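Lipoprotein (Bacteroides vulgatus, PDB 3U6G) is of unknown function but is a probable lipoprotein with an immunoglobulin-like fold, from a family related to PLAT/LH2 and C2-like calcium-binding domains. Local coordinates at residues Lys11-Gln16 with Ile93-Asp98; Ala69-Cys74 with Ser120-Glu125; Val78-Glu83 with Tyr108-Asn113; Val25-Gly30 with Ala54-Ala59; Ala38-Asp43 with Cys63-Asn68. All coordinates share one frame; numbering follows the deposited sequence. Where two conformers were deposited one is given.

Interaction 1: Lys11-Gln16 with Ile93-Asp98; sequences KIVIQQ and IGYIDD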
# COMPACT_ATOMS: atom_id res chain seq x y z
N LYS A 11 1.05 -9.50 10.43
CA LYS A 11 2.18 -10.00 9.65
C LYS A 11 1.77 -10.29 8.23
O LYS A 11 0.65 -10.75 7.99
CB LYS A 11 2.70 -11.29 10.31
CG LYS A 11 3.90 -11.91 9.60
CD LYS A 11 4.69 -12.86 10.49
CE LYS A 11 3.91 -14.09 10.82
NZ LYS A 11 4.80 -15.08 11.52
N ILE A 12 2.70 -10.06 7.30
CA ILE A 12 2.58 -10.48 5.92
C ILE A 12 3.77 -11.35 5.56
O ILE A 12 4.90 -11.01 5.82
CB ILE A 12 2.57 -9.25 4.97
CG1 ILE A 12 1.31 -8.42 5.19
CG2 ILE A 12 2.74 -9.66 3.50
CD1 ILE A 12 0.05 -8.98 4.57
N VAL A 13 3.47 -12.49 4.95
CA VAL A 13 4.49 -13.36 4.40
C VAL A 13 4.28 -13.44 2.90
O VAL A 13 3.16 -13.61 2.44
CB VAL A 13 4.39 -14.78 4.98
CG1 VAL A 13 5.33 -15.74 4.20
CG2 VAL A 13 4.75 -14.77 6.45
N ILE A 14 5.37 -13.29 2.14
CA ILE A 14 5.32 -13.42 0.68
C ILE A 14 6.25 -14.53 0.24
O ILE A 14 7.41 -14.59 0.67
CB ILE A 14 5.72 -12.10 -0.03
CG1 ILE A 14 4.82 -10.95 0.45
CG2 ILE A 14 5.62 -12.27 -1.53
CD1 ILE A 14 5.28 -9.58 0.06
N GLN A 15 5.74 -15.42 -0.61
CA GLN A 15 6.56 -16.47 -1.21
C GLN A 15 6.37 -16.46 -2.71
O GLN A 15 5.27 -16.29 -3.19
CB GLN A 15 6.14 -17.84 -0.69
CG GLN A 15 6.35 -18.03 0.80
CD GLN A 15 6.07 -19.45 1.26
OE1 GLN A 15 4.97 -19.96 1.07
NE2 GLN A 15 7.06 -20.08 1.87
N GLN A 16 7.44 -16.67 -3.47
CA GLN A 16 7.31 -16.77 -4.92
C GLN A 16 7.96 -18.05 -5.40
O GLN A 16 8.84 -18.57 -4.74
CB GLN A 16 7.95 -15.56 -5.61
CG GLN A 16 9.43 -15.38 -5.31
CD GLN A 16 10.11 -14.44 -6.28
OE1 GLN A 16 9.53 -14.06 -7.30
NE2 GLN A 16 11.34 -14.04 -5.96
N ILE A 93 0.28 -14.04 2.43
CA ILE A 93 -0.56 -14.46 3.54
C ILE A 93 -0.52 -13.37 4.59
O ILE A 93 0.54 -12.86 4.94
CB ILE A 93 -0.11 -15.80 4.17
CG1 ILE A 93 0.08 -16.88 3.12
CG2 ILE A 93 -1.12 -16.24 5.25
CD1 ILE A 93 0.80 -18.14 3.63
N GLY A 94 -1.69 -13.00 5.07
CA GLY A 94 -1.84 -12.02 6.15
C GLY A 94 -2.28 -12.70 7.43
O GLY A 94 -3.19 -13.53 7.41
N TYR A 95 -1.64 -12.33 8.54
CA TYR A 95 -1.89 -12.91 9.85
C TYR A 95 -2.13 -11.84 10.89
O TYR A 95 -1.60 -10.73 10.79
CB TYR A 95 -0.71 -13.74 10.36
CG TYR A 95 -0.08 -14.71 9.39
CD1 TYR A 95 0.78 -14.27 8.41
CD2 TYR A 95 -0.32 -16.09 9.51
CE1 TYR A 95 1.37 -15.14 7.54
CE2 TYR A 95 0.30 -16.98 8.63
CZ TYR A 95 1.13 -16.49 7.64
OH TYR A 95 1.77 -17.32 6.74
N ILE A 96 -2.88 -12.20 11.92
CA ILE A 96 -2.90 -11.47 13.17
C ILE A 96 -2.65 -12.47 14.30
O ILE A 96 -3.38 -13.46 14.45
CB ILE A 96 -4.24 -10.73 13.42
CG1 ILE A 96 -4.59 -9.83 12.24
CG2 ILE A 96 -4.20 -9.91 14.72
CD1 ILE A 96 -5.93 -9.14 12.38
N ASP A 97 -1.59 -12.23 15.08
CA ASP A 97 -1.20 -13.14 16.17
C ASP A 97 -1.17 -14.60 15.70
O ASP A 97 -1.70 -15.49 16.36
CB ASP A 97 -2.15 -12.99 17.36
CG ASP A 97 -2.10 -11.62 17.99
OD1 ASP A 97 -1.03 -10.97 17.97
OD2 ASP A 97 -3.14 -11.19 18.52
N ASP A 98 -0.52 -14.81 14.56
CA ASP A 98 -0.28 -16.15 13.97
C ASP A 98 -1.49 -16.83 13.36
O ASP A 98 -1.35 -17.90 12.78
CB ASP A 98 0.37 -17.12 14.96
CG ASP A 98 1.68 -16.59 15.55
OD1 ASP A 98 2.52 -16.06 14.80
OD2 ASP A 98 1.88 -16.75 16.78
O HOH W 1 2.82 -16.58 12.27

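Interaction 2: Ala69-Cys74 with Ser120-Glu125; sequences AFFMTC and SVSTKE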
# COMPACT_ATOMS: atom_id res chain seq x y z
N ALA A 69 -0.72 -2.62 16.38
CA ALA A 69 -1.31 -2.39 15.07
C ALA A 69 -2.71 -2.95 14.99
O ALA A 69 -3.02 -3.96 15.65
CB ALA A 69 -0.43 -2.98 13.98
N PHE A 70 -3.57 -2.29 14.21
CA PHE A 70 -4.92 -2.83 13.96
C PHE A 70 -5.16 -3.11 12.49
O PHE A 70 -6.22 -3.60 12.14
CB PHE A 70 -6.02 -1.94 14.55
CG PHE A 70 -6.03 -0.53 14.02
CD1 PHE A 70 -6.44 -0.28 12.72
CD2 PHE A 70 -5.61 0.53 14.81
CE1 PHE A 70 -6.47 1.01 12.22
CE2 PHE A 70 -5.65 1.82 14.30
CZ PHE A 70 -6.04 2.06 13.00
N PHE A 71 -4.16 -2.88 11.64
CA PHE A 71 -4.27 -3.02 10.21
C PHE A 71 -2.89 -3.08 9.59
O PHE A 71 -1.98 -2.38 10.03
CB PHE A 71 -5.00 -1.80 9.66
CG PHE A 71 -5.24 -1.83 8.17
CD1 PHE A 71 -6.05 -2.78 7.59
CD2 PHE A 71 -4.69 -0.84 7.36
CE1 PHE A 71 -6.29 -2.79 6.21
CE2 PHE A 71 -4.92 -0.83 5.98
CZ PHE A 71 -5.74 -1.81 5.41
N MSE A 72 -2.74 -3.91 8.55
CA MSE A 72 -1.52 -4.01 7.77
C MSE A 72 -1.93 -4.36 6.35
O MSE A 72 -2.88 -5.10 6.14
CB MSE A 72 -0.56 -5.06 8.35
CG MSE A 72 0.99 -5.00 7.89
SE MSE A 72 1.84 -6.49 8.53
CE MSE A 72 3.62 -5.81 8.33
N THR A 73 -1.21 -3.79 5.39
CA THR A 73 -1.48 -3.93 3.95
C THR A 73 -0.22 -4.24 3.18
O THR A 73 0.85 -3.76 3.55
CB THR A 73 -1.99 -2.61 3.35
OG1 THR A 73 -1.05 -1.55 3.63
CG2 THR A 73 -3.33 -2.25 3.92
N CYS A 74 -0.36 -4.98 2.08
CA CYS A 74 0.73 -5.25 1.16
C CYS A 74 0.16 -5.07 -0.23
O CYS A 74 -0.82 -5.74 -0.60
CB CYS A 74 1.24 -6.68 1.34
SG CYS A 74 2.52 -7.17 0.15
N SER A 120 -3.21 -6.77 -4.04
CA SER A 120 -3.26 -6.19 -2.71
C SER A 120 -3.88 -7.17 -1.75
O SER A 120 -4.82 -7.88 -2.10
CB SER A 120 -4.07 -4.88 -2.71
OG SER A 120 -3.99 -4.20 -1.47
N VAL A 121 -3.34 -7.21 -0.54
CA VAL A 121 -3.96 -7.96 0.54
C VAL A 121 -3.75 -7.23 1.85
O VAL A 121 -2.74 -6.55 2.04
CB VAL A 121 -3.43 -9.41 0.62
CG1 VAL A 121 -2.00 -9.45 1.00
CG2 VAL A 121 -4.30 -10.26 1.57
N SER A 122 -4.71 -7.37 2.75
CA SER A 122 -4.59 -6.75 4.05
C SER A 122 -5.04 -7.70 5.13
O SER A 122 -5.56 -8.80 4.85
CB SER A 122 -5.43 -5.48 4.10
OG SER A 122 -6.79 -5.80 4.26
N THR A 123 -4.88 -7.26 6.37
CA THR A 123 -5.30 -8.04 7.53
C THR A 123 -6.69 -7.60 8.05
O THR A 123 -7.10 -8.01 9.12
CB THR A 123 -4.24 -7.96 8.64
OG1 THR A 123 -4.01 -6.59 8.94
CG2 THR A 123 -2.92 -8.60 8.18
N LYS A 124 -7.40 -6.77 7.30
CA LYS A 124 -8.80 -6.46 7.62
C LYS A 124 -9.70 -7.63 7.24
O LYS A 124 -9.54 -8.23 6.17
CB LYS A 124 -9.25 -5.20 6.86
CG LYS A 124 -10.71 -4.81 7.04
CD LYS A 124 -11.10 -3.65 6.14
CE LYS A 124 -12.61 -3.45 6.13
NZ LYS A 124 -12.99 -2.16 5.48
N GLU A 125 -10.68 -7.93 8.09
CA GLU A 125 -11.66 -8.99 7.82
C GLU A 125 -12.49 -8.64 6.58
O GLU A 125 -13.14 -7.59 6.55
CB GLU A 125 -12.58 -9.22 9.03
O HOH W 2 -7.38 -5.97 11.51

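Interaction 3: Val78-Glu83 with Tyr108-Asn113; sequences VSSISE and YITDGN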
# COMPACT_ATOMS: atom_id res chain seq x y z
N VAL A 78 3.80 -7.08 -10.35
CA VAL A 78 4.51 -8.15 -11.02
C VAL A 78 4.61 -7.75 -12.47
O VAL A 78 3.61 -7.42 -13.09
CB VAL A 78 3.73 -9.48 -10.90
CG1 VAL A 78 4.42 -10.58 -11.72
CG2 VAL A 78 3.60 -9.88 -9.43
N SER A 79 5.83 -7.76 -13.01
CA SER A 79 6.04 -7.36 -14.39
C SER A 79 7.05 -8.26 -15.10
O SER A 79 7.90 -8.87 -14.46
CB SER A 79 6.48 -5.90 -14.45
OG SER A 79 7.69 -5.72 -13.74
N SER A 80 6.93 -8.31 -16.42
CA SER A 80 7.84 -9.12 -17.25
C SER A 80 7.76 -8.67 -18.70
O SER A 80 6.69 -8.33 -19.20
CB SER A 80 7.51 -10.61 -17.16
OG SER A 80 8.41 -11.38 -17.96
N ILE A 81 8.92 -8.65 -19.36
CA ILE A 81 9.01 -8.46 -20.81
C ILE A 81 9.52 -9.73 -21.51
O ILE A 81 9.89 -9.68 -22.68
CB ILE A 81 9.95 -7.28 -21.18
CG1 ILE A 81 11.35 -7.48 -20.57
CG2 ILE A 81 9.32 -5.97 -20.76
CD1 ILE A 81 12.45 -6.66 -21.24
N SER A 82 9.53 -10.84 -20.78
CA SER A 82 10.07 -12.11 -21.29
C SER A 82 9.22 -12.67 -22.43
O SER A 82 8.09 -12.22 -22.67
CB SER A 82 10.14 -13.16 -20.17
OG SER A 82 11.09 -12.81 -19.17
N GLU A 83 9.78 -13.66 -23.12
CA GLU A 83 9.06 -14.43 -24.12
C GLU A 83 7.85 -15.12 -23.49
O GLU A 83 7.80 -15.29 -22.26
CB GLU A 83 10.00 -15.48 -24.76
CG GLU A 83 10.49 -16.57 -23.79
CD GLU A 83 11.65 -17.37 -24.36
OE1 GLU A 83 11.79 -17.44 -25.60
OE2 GLU A 83 12.41 -17.95 -23.55
N TYR A 108 0.96 -16.40 -12.69
CA TYR A 108 1.15 -15.57 -13.87
C TYR A 108 1.92 -16.34 -14.92
O TYR A 108 2.87 -17.04 -14.59
CB TYR A 108 1.92 -14.30 -13.51
CG TYR A 108 1.29 -13.48 -12.41
CD1 TYR A 108 0.23 -12.62 -12.66
CD2 TYR A 108 1.78 -13.55 -11.11
CE1 TYR A 108 -0.33 -11.86 -11.65
CE2 TYR A 108 1.23 -12.80 -10.09
CZ TYR A 108 0.17 -11.95 -10.36
OH TYR A 108 -0.40 -11.19 -9.36
N ILE A 109 1.49 -16.22 -16.18
CA ILE A 109 2.14 -16.87 -17.31
C ILE A 109 2.22 -15.85 -18.46
O ILE A 109 1.21 -15.36 -18.95
CB ILE A 109 1.38 -18.14 -17.77
CG1 ILE A 109 1.21 -19.14 -16.62
CG2 ILE A 109 2.13 -18.80 -18.91
CD1 ILE A 109 -0.17 -19.79 -16.54
N THR A 110 3.44 -15.55 -18.89
CA THR A 110 3.63 -14.55 -19.94
C THR A 110 3.10 -15.07 -21.28
O THR A 110 3.14 -16.28 -21.54
CB THR A 110 5.10 -14.13 -20.08
OG1 THR A 110 5.88 -15.29 -20.43
CG2 THR A 110 5.61 -13.48 -18.78
N ASP A 111 2.58 -14.15 -22.09
CA ASP A 111 1.99 -14.50 -23.39
C ASP A 111 2.72 -13.85 -24.58
O ASP A 111 2.24 -13.91 -25.71
CB ASP A 111 0.50 -14.14 -23.42
CG ASP A 111 0.25 -12.63 -23.40
OD1 ASP A 111 1.23 -11.85 -23.39
OD2 ASP A 111 -0.93 -12.23 -23.40
N GLY A 112 3.88 -13.24 -24.32
CA GLY A 112 4.66 -12.60 -25.38
C GLY A 112 4.52 -11.09 -25.40
O GLY A 112 5.39 -10.40 -25.91
N ASN A 113 3.40 -10.60 -24.87
CA ASN A 113 3.22 -9.17 -24.67
C ASN A 113 3.80 -8.80 -23.31
O ASN A 113 4.09 -9.66 -22.49
CB ASN A 113 1.73 -8.79 -24.69
CG ASN A 113 1.08 -9.07 -26.02
OD1 ASN A 113 1.57 -8.65 -27.07
ND2 ASN A 113 -0.06 -9.77 -25.99

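Interaction 4: Val25-Gly30 with Ala54-Ala59; sequences VSVSIG and AQIRTA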
# COMPACT_ATOMS: atom_id res chain seq x y z
N VAL A 25 9.14 -8.49 -9.12
CA VAL A 25 8.07 -8.43 -8.14
C VAL A 25 8.46 -7.44 -7.06
O VAL A 25 9.48 -7.60 -6.39
CB VAL A 25 7.82 -9.81 -7.48
CG1 VAL A 25 6.62 -9.71 -6.55
CG2 VAL A 25 7.62 -10.89 -8.55
N SER A 26 7.66 -6.39 -6.91
CA SER A 26 7.90 -5.35 -5.92
C SER A 26 6.70 -5.25 -4.99
O SER A 26 5.57 -5.42 -5.44
CB SER A 26 8.13 -4.01 -6.62
OG SER A 26 9.35 -4.04 -7.33
N VAL A 27 6.94 -4.96 -3.71
CA VAL A 27 5.85 -4.76 -2.77
C VAL A 27 6.07 -3.51 -1.92
O VAL A 27 7.21 -3.10 -1.69
CB VAL A 27 5.63 -5.98 -1.84
CG1 VAL A 27 5.28 -7.23 -2.66
CG2 VAL A 27 6.82 -6.20 -0.89
N SER A 28 4.95 -2.93 -1.52
CA SER A 28 4.91 -1.86 -0.54
C SER A 28 4.03 -2.32 0.61
O SER A 28 2.93 -2.84 0.40
CB SER A 28 4.38 -0.57 -1.15
OG SER A 28 5.39 0.04 -1.94
N ILE A 29 4.55 -2.18 1.83
CA ILE A 29 3.90 -2.68 3.02
C ILE A 29 3.79 -1.55 4.04
O ILE A 29 4.70 -0.74 4.18
CB ILE A 29 4.68 -3.87 3.62
CG1 ILE A 29 4.61 -5.05 2.66
CG2 ILE A 29 4.16 -4.23 5.04
CD1 ILE A 29 5.64 -6.12 2.93
N GLY A 30 2.63 -1.44 4.67
CA GLY A 30 2.44 -0.50 5.74
C GLY A 30 1.32 -0.95 6.64
O GLY A 30 0.57 -1.87 6.33
N ALA A 54 10.14 -3.26 -1.14
CA ALA A 54 11.25 -4.13 -1.50
C ALA A 54 10.92 -4.83 -2.80
O ALA A 54 9.78 -5.12 -3.08
CB ALA A 54 11.50 -5.17 -0.38
N GLN A 55 11.95 -5.06 -3.61
CA GLN A 55 11.83 -6.04 -4.66
C GLN A 55 12.03 -7.42 -4.03
O GLN A 55 12.95 -7.62 -3.22
CB GLN A 55 12.84 -5.78 -5.77
CG GLN A 55 12.59 -6.67 -6.97
CD GLN A 55 13.70 -6.65 -7.97
OE1 GLN A 55 13.50 -6.25 -9.12
NE2 GLN A 55 14.89 -7.09 -7.55
N ILE A 56 11.18 -8.38 -4.38
CA ILE A 56 11.25 -9.72 -3.81
C ILE A 56 12.31 -10.49 -4.60
O ILE A 56 12.18 -10.67 -5.81
CB ILE A 56 9.89 -10.46 -3.92
CG1 ILE A 56 8.76 -9.64 -3.28
CG2 ILE A 56 9.97 -11.84 -3.29
CD1 ILE A 56 8.96 -9.35 -1.83
N ARG A 57 13.40 -10.88 -3.95
CA ARG A 57 14.48 -11.56 -4.67
C ARG A 57 14.93 -12.83 -3.99
O ARG A 57 15.97 -13.40 -4.34
CB ARG A 57 15.67 -10.63 -4.87
CG ARG A 57 16.40 -10.21 -3.62
CD ARG A 57 17.68 -9.49 -4.03
NE ARG A 57 18.05 -8.41 -3.13
CZ ARG A 57 18.91 -7.44 -3.43
NH1 ARG A 57 19.51 -7.40 -4.62
NH2 ARG A 57 19.17 -6.50 -2.53
N THR A 58 14.15 -13.27 -3.01
CA THR A 58 14.41 -14.51 -2.32
C THR A 58 13.13 -15.33 -2.41
O THR A 58 12.11 -14.84 -2.91
CB THR A 58 14.82 -14.24 -0.85
OG1 THR A 58 13.79 -13.51 -0.19
CG2 THR A 58 16.12 -13.44 -0.79
N ALA A 59 13.18 -16.58 -1.94
CA ALA A 59 11.98 -17.42 -1.92
C ALA A 59 10.90 -16.92 -0.94
O ALA A 59 9.72 -17.05 -1.25
CB ALA A 59 12.34 -18.87 -1.60
O HOH W 3 11.49 -9.86 -8.31

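Interaction 5: Ala38-Asp43 with Cys63-Asn68; sequences AKLYND and CCTNGN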
# COMPACT_ATOMS: atom_id res chain seq x y z
N ALA A 38 2.20 2.19 11.40
CA ALA A 38 2.72 1.12 12.24
C ALA A 38 4.23 0.95 12.07
O ALA A 38 4.76 1.05 10.97
CB ALA A 38 2.03 -0.19 11.90
N LYS A 39 4.90 0.67 13.18
CA LYS A 39 6.30 0.27 13.12
C LYS A 39 6.37 -1.13 12.51
O LYS A 39 5.52 -2.00 12.78
CB LYS A 39 6.96 0.34 14.49
CG LYS A 39 7.28 1.77 14.92
CD LYS A 39 7.69 1.84 16.36
CE LYS A 39 8.08 3.26 16.75
NZ LYS A 39 9.26 3.78 15.96
N LEU A 40 7.39 -1.33 11.67
CA LEU A 40 7.54 -2.56 10.91
C LEU A 40 8.88 -3.23 11.23
O LEU A 40 9.88 -2.55 11.45
CB LEU A 40 7.48 -2.26 9.40
CG LEU A 40 6.23 -1.53 8.91
CD1 LEU A 40 6.40 -1.11 7.44
CD2 LEU A 40 4.96 -2.33 9.12
N TYR A 41 8.90 -4.55 11.16
CA TYR A 41 10.02 -5.38 11.54
C TYR A 41 10.18 -6.48 10.48
O TYR A 41 9.19 -6.97 9.94
CB TYR A 41 9.78 -6.02 12.91
CG TYR A 41 9.55 -4.99 14.00
CD1 TYR A 41 8.30 -4.44 14.19
CD2 TYR A 41 10.57 -4.55 14.82
CE1 TYR A 41 8.06 -3.49 15.17
CE2 TYR A 41 10.36 -3.59 15.81
CZ TYR A 41 9.09 -3.07 15.97
OH TYR A 41 8.83 -2.13 16.92
N ASN A 42 11.43 -6.86 10.21
CA ASN A 42 11.72 -7.92 9.25
C ASN A 42 11.63 -9.32 9.85
O ASN A 42 11.22 -9.49 11.00
CB ASN A 42 13.07 -7.65 8.56
CG ASN A 42 14.27 -7.86 9.48
OD1 ASN A 42 14.16 -8.44 10.56
ND2 ASN A 42 15.44 -7.41 9.02
N ASP A 43 12.01 -10.34 9.08
CA ASP A 43 11.88 -11.73 9.51
C ASP A 43 12.74 -12.10 10.73
O ASP A 43 12.45 -13.09 11.41
CB ASP A 43 12.16 -12.71 8.35
CG ASP A 43 13.59 -12.60 7.81
OD1 ASP A 43 14.02 -11.48 7.46
OD2 ASP A 43 14.27 -13.65 7.71
N CYS A 63 7.19 -9.57 7.03
CA CYS A 63 7.19 -8.27 7.68
C CYS A 63 6.09 -8.30 8.73
O CYS A 63 5.00 -8.79 8.47
CB CYS A 63 6.92 -7.16 6.62
SG CYS A 63 7.01 -5.48 7.30
N CYS A 64 6.35 -7.79 9.93
CA CYS A 64 5.32 -7.72 10.96
C CYS A 64 5.37 -6.41 11.69
O CYS A 64 6.32 -5.63 11.55
CB CYS A 64 5.45 -8.89 11.96
SG CYS A 64 6.92 -8.80 13.00
N THR A 65 4.32 -6.19 12.48
CA THR A 65 4.18 -4.98 13.27
C THR A 65 4.51 -5.28 14.73
O THR A 65 4.80 -6.42 15.10
CB THR A 65 2.72 -4.46 13.19
OG1 THR A 65 1.85 -5.38 13.84
CG2 THR A 65 2.28 -4.23 11.73
N ASN A 66 4.48 -4.24 15.56
CA ASN A 66 4.37 -4.43 16.99
C ASN A 66 2.94 -4.81 17.34
O ASN A 66 2.06 -4.90 16.46
CB ASN A 66 4.89 -3.22 17.78
CG ASN A 66 3.98 -1.99 17.71
OD1 ASN A 66 2.78 -2.10 17.44
ND2 ASN A 66 4.56 -0.80 17.98
N GLY A 67 2.68 -5.03 18.62
CA GLY A 67 1.38 -5.52 19.05
C GLY A 67 0.28 -4.49 19.15
O GLY A 67 -0.81 -4.80 19.65
N ASN A 68 0.56 -3.26 18.70
CA ASN A 68 -0.42 -2.18 18.76
C ASN A 68 -1.16 -1.96 17.45
O ASN A 68 -2.10 -1.18 17.40
CB ASN A 68 0.25 -0.87 19.16
CG ASN A 68 0.94 -0.95 20.50
OD1 ASN A 68 0.48 -1.64 21.42
ND2 ASN A 68 2.09 -0.28 20.61
O HOH W 4 7.31 -0.63 18.80

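Interaction 1: Lys11-Gln16 with Ile93-Asp98
Tyr95 carries its CG beside its own backbone N (chi1 -47°), which lays the ring over the neighbouring strand, while Lys11 has CG anti to its N and bends at the third torsion (67°), bringing CE over one face of that ring, 4.0 Å from Tyr95 CD1. Lys11 NZ stands 5.2 Å from the ring centroid, too far for more than a weak cation-pi attraction. The ammonium is used elsewhere: NZ donates to a water at 2.6 Å, and this water donates to Asp98 OD1, linking two opposite charges that do not meet directly. Ile93 CG2, from the tyrosine's own strand, lies under the opposite face near the rim, and Val13 CG2 comes obliquely to within 3.6 Å of Tyr95 CE1. Lys11, Val13, Ile93 and Tyr95 share one face of the ladder that joins strands 10-18 and 87-96 antiparallel in the immunoglobulin-like fold, with Lys11-Tyr95 and Val13-Ile93 as hydrogen-bonded pairs. Lys11 O works twice, accepting from Tyr95 N at 2.8 Å in its carbonyl plane and lying at the ring edge, 3.5 Å from Tyr95 CD1. On the buried face Ile12 CD1 lies 3.9 Å from Gly94 CA, and Ile12 also packs on Val92.

Interaction 2: Ala69-Cys74 with Ser120-Glu125
Thr123 offers its side-chain hydroxyl where a regular ladder would offer a carbonyl: Met72 N points to Thr123 OG1 at 3.0 Å, a weak and bent bond (130°). The switch occurs where strands 71-80 and 115-122, antiparallel neighbours in the immunoglobulin-like fold, come apart, because the chain turns at Thr123 just after the last paired residue, Ser122. The torsion of 56° that sets OG1 between the backbone N and the carbonyl carbon turns it to the partner strand, and the stronger polar mate of this hydroxyl is His10 ND1. Thr123 N still donates to Met72 O in the ordinary way, and the ladder then continues through the non-hydrogen-bonded pair Thr73-Ser122 to the hydrogen-bonded pair Cys74-Val121, whose two bonds are both 2.9 Å, Cys74 N to Val121 O and Val121 N to Cys74 O. Cys74 and Val121 face the protein interior, the cysteine packing on Ile14 and Val27, the valine on Val92. Met72, present as selenomethionine, sends its extended chain inward, too, against Ile12 and Ile29. The other face is turned to the second subunit, where Thr73 meets Ala75 of that chain and both Phe71 and Lys124 meet its Thr118. On this side the Phe71 ring brings CE1 to 3.5 Å from Ser122 CB. Lys124 CB sits at the edge of the same ring, 3.9 Å from Phe71 CE1, and Lys124 N donates to Ser122 OG at 3.2 Å in an ST turn.

Interaction 3: Val78-Glu83 with Tyr108-Asn113
Thr110 OG1 is gripped by two backbone groups: it donates to Glu83 O at 2.7 Å and accepts from Lys86 N. The donor reaches Glu83 O from a tilt of 23° out of the carbonyl plane, with a C=O...donor angle of 135°. A chi1 of 60° puts OG1 between the backbone N and the carbonyl carbon and leaves CG2 anti to the carbonyl carbon, where it packs 3.6 Å from Ser80 OG. A valine here would probably leave Glu83 O and Lys86 N without their shared mate and set the 81-86 turn free to shift. Ser80 OG is itself committed, accepting from Ser82 N at 3.1 Å in an ST turn and bonding Ser22 O. Away from the turns the contact is apolar: Val78 CG1 stands over one face of the Tyr108 ring, a CH-pi contact 4.3 Å from the centroid, while Val78 CG2 touches Tyr108 CE2 at 3.8 Å. Beyond Thr110 the chain reverses through an Asx turn, Asn113 N to Asp111 OD1. Strands 71-80 and 99-109 are not paired here; their side chains meet across the interior, flanked by Phe119 of strand 115-122, Leu88 of strand 87-96 and Phe23 from a loop.

Interaction 4: Val25-Gly30 with Ala54-Ala59
Three backbone bonds join the strands: Val27 and Ala54 bond each other both ways, and Val25 O takes one more from Ile56 N. Val27 N donates to Ala54 O at 2.9 Å and Ala54 N returns a bond to Val27 O, making an antiparallel hydrogen-bonded pair between strands 24-33 and 52-55 of the immunoglobulin-like fold; beyond the non-hydrogen-bonded pair Ser26-Gln55, the bond from Ile56 N to Val25 O is 2.7 Å long and nearly straight (169°). A water stands in for the direct return bond, accepting from Val25 N at 2.8 Å and donating to Ile56 O at 2.7 Å. The apolar contacts gather round Ile56. Its CG1 packs obliquely on Val25 CG1 at 3.9 Å, and its CD1 reaches Val27 CG2 at 3.9 Å, the two side chains meeting at about a right angle. Val27 can offer CG2 because chi1 (-60°) turns that methyl between its N and carbonyl carbon. Ile14 and Gln16 of strand 10-18 pack against the same isoleucine, and Leu88 and Ile90 against Val25. The other face is more polar: Gln55 runs its extended chain past the strand, CG 3.3 Å from Val25 O. Here the second subunit covers the sheet, its Gly36 against Ser26 and its Gly35 against Gln55. The chemistry is therefore two-sided, aliphatic toward the protein interior and small or polar toward the partner chain, with water completing the ladder beside Val25.

Interaction 5: Ala38-Asp43 with Cys63-Asn68
A short antiparallel pairing between strands 36-41 and 60-65 brings Tyr41 against Cys64 and Asn66 near one end of the sheet. Its sound pair is hydrogen-bonded: Tyr41 N donates to Cys64 O at 2.8 Å, rather bent at 138°, and Cys64 N returns a bond to Tyr41 O at 3.0 Å. Cys64 O also lies at the edge of the tyrosine ring, in its plane, 3.5 Å from Tyr41 CD1. With CG beside the backbone N (chi1 -58°), the ring is laid along the partner chain, and CE1 comes to 4.1 Å from Asn66 CB. Ring and amide planes are 40° apart, and a water bridges their ends, 2.8 Å from Tyr41 OH and accepting from Asn66 ND2. A serine in place of Tyr41 would probably uncover the backbone at Thr65 and Asn66 and leave the bridging water without its phenol partner. On the inner face Leu40 CB packs on Cys63 SG at 3.9 Å, and Leu40, Cys63 and Thr65 all touch Met72. Thr65 OG1 donates to Asn66 O at 2.7 Å and also bonds His10 N. Asn66 OD1 then accepts from Asn68 N, from above the amide plane, and the Asx turn so formed at Asn66-Asn68 follows an antiparallel strand pair in this immunoglobulin-like beta fold.

From the N terminus, strand 10-18 opens the widest loop, which interaction 1 closes only at strand 87-96. Within that loop lie interactions 4 and 5, which cross each other: 25-30 is followed by 38-43, then by their partners 54-59 and 63-68. Next, 69-74 begins interaction 2, which crosses interaction 1 and ends near the C terminus at 120-125; interaction 3 falls within its span and also crosses interaction 1. Interactions 1, 2, 4 and 5 touch one another through Ile14, Gln16, Ile29, Cys63 and Met72, tying strands 10-18, 24-33, 60-65 and 71-80 round one interior. Interaction 3 touches interaction 4 through Val78 and lies at the far end, its centre about 33 Å from that of interaction 5.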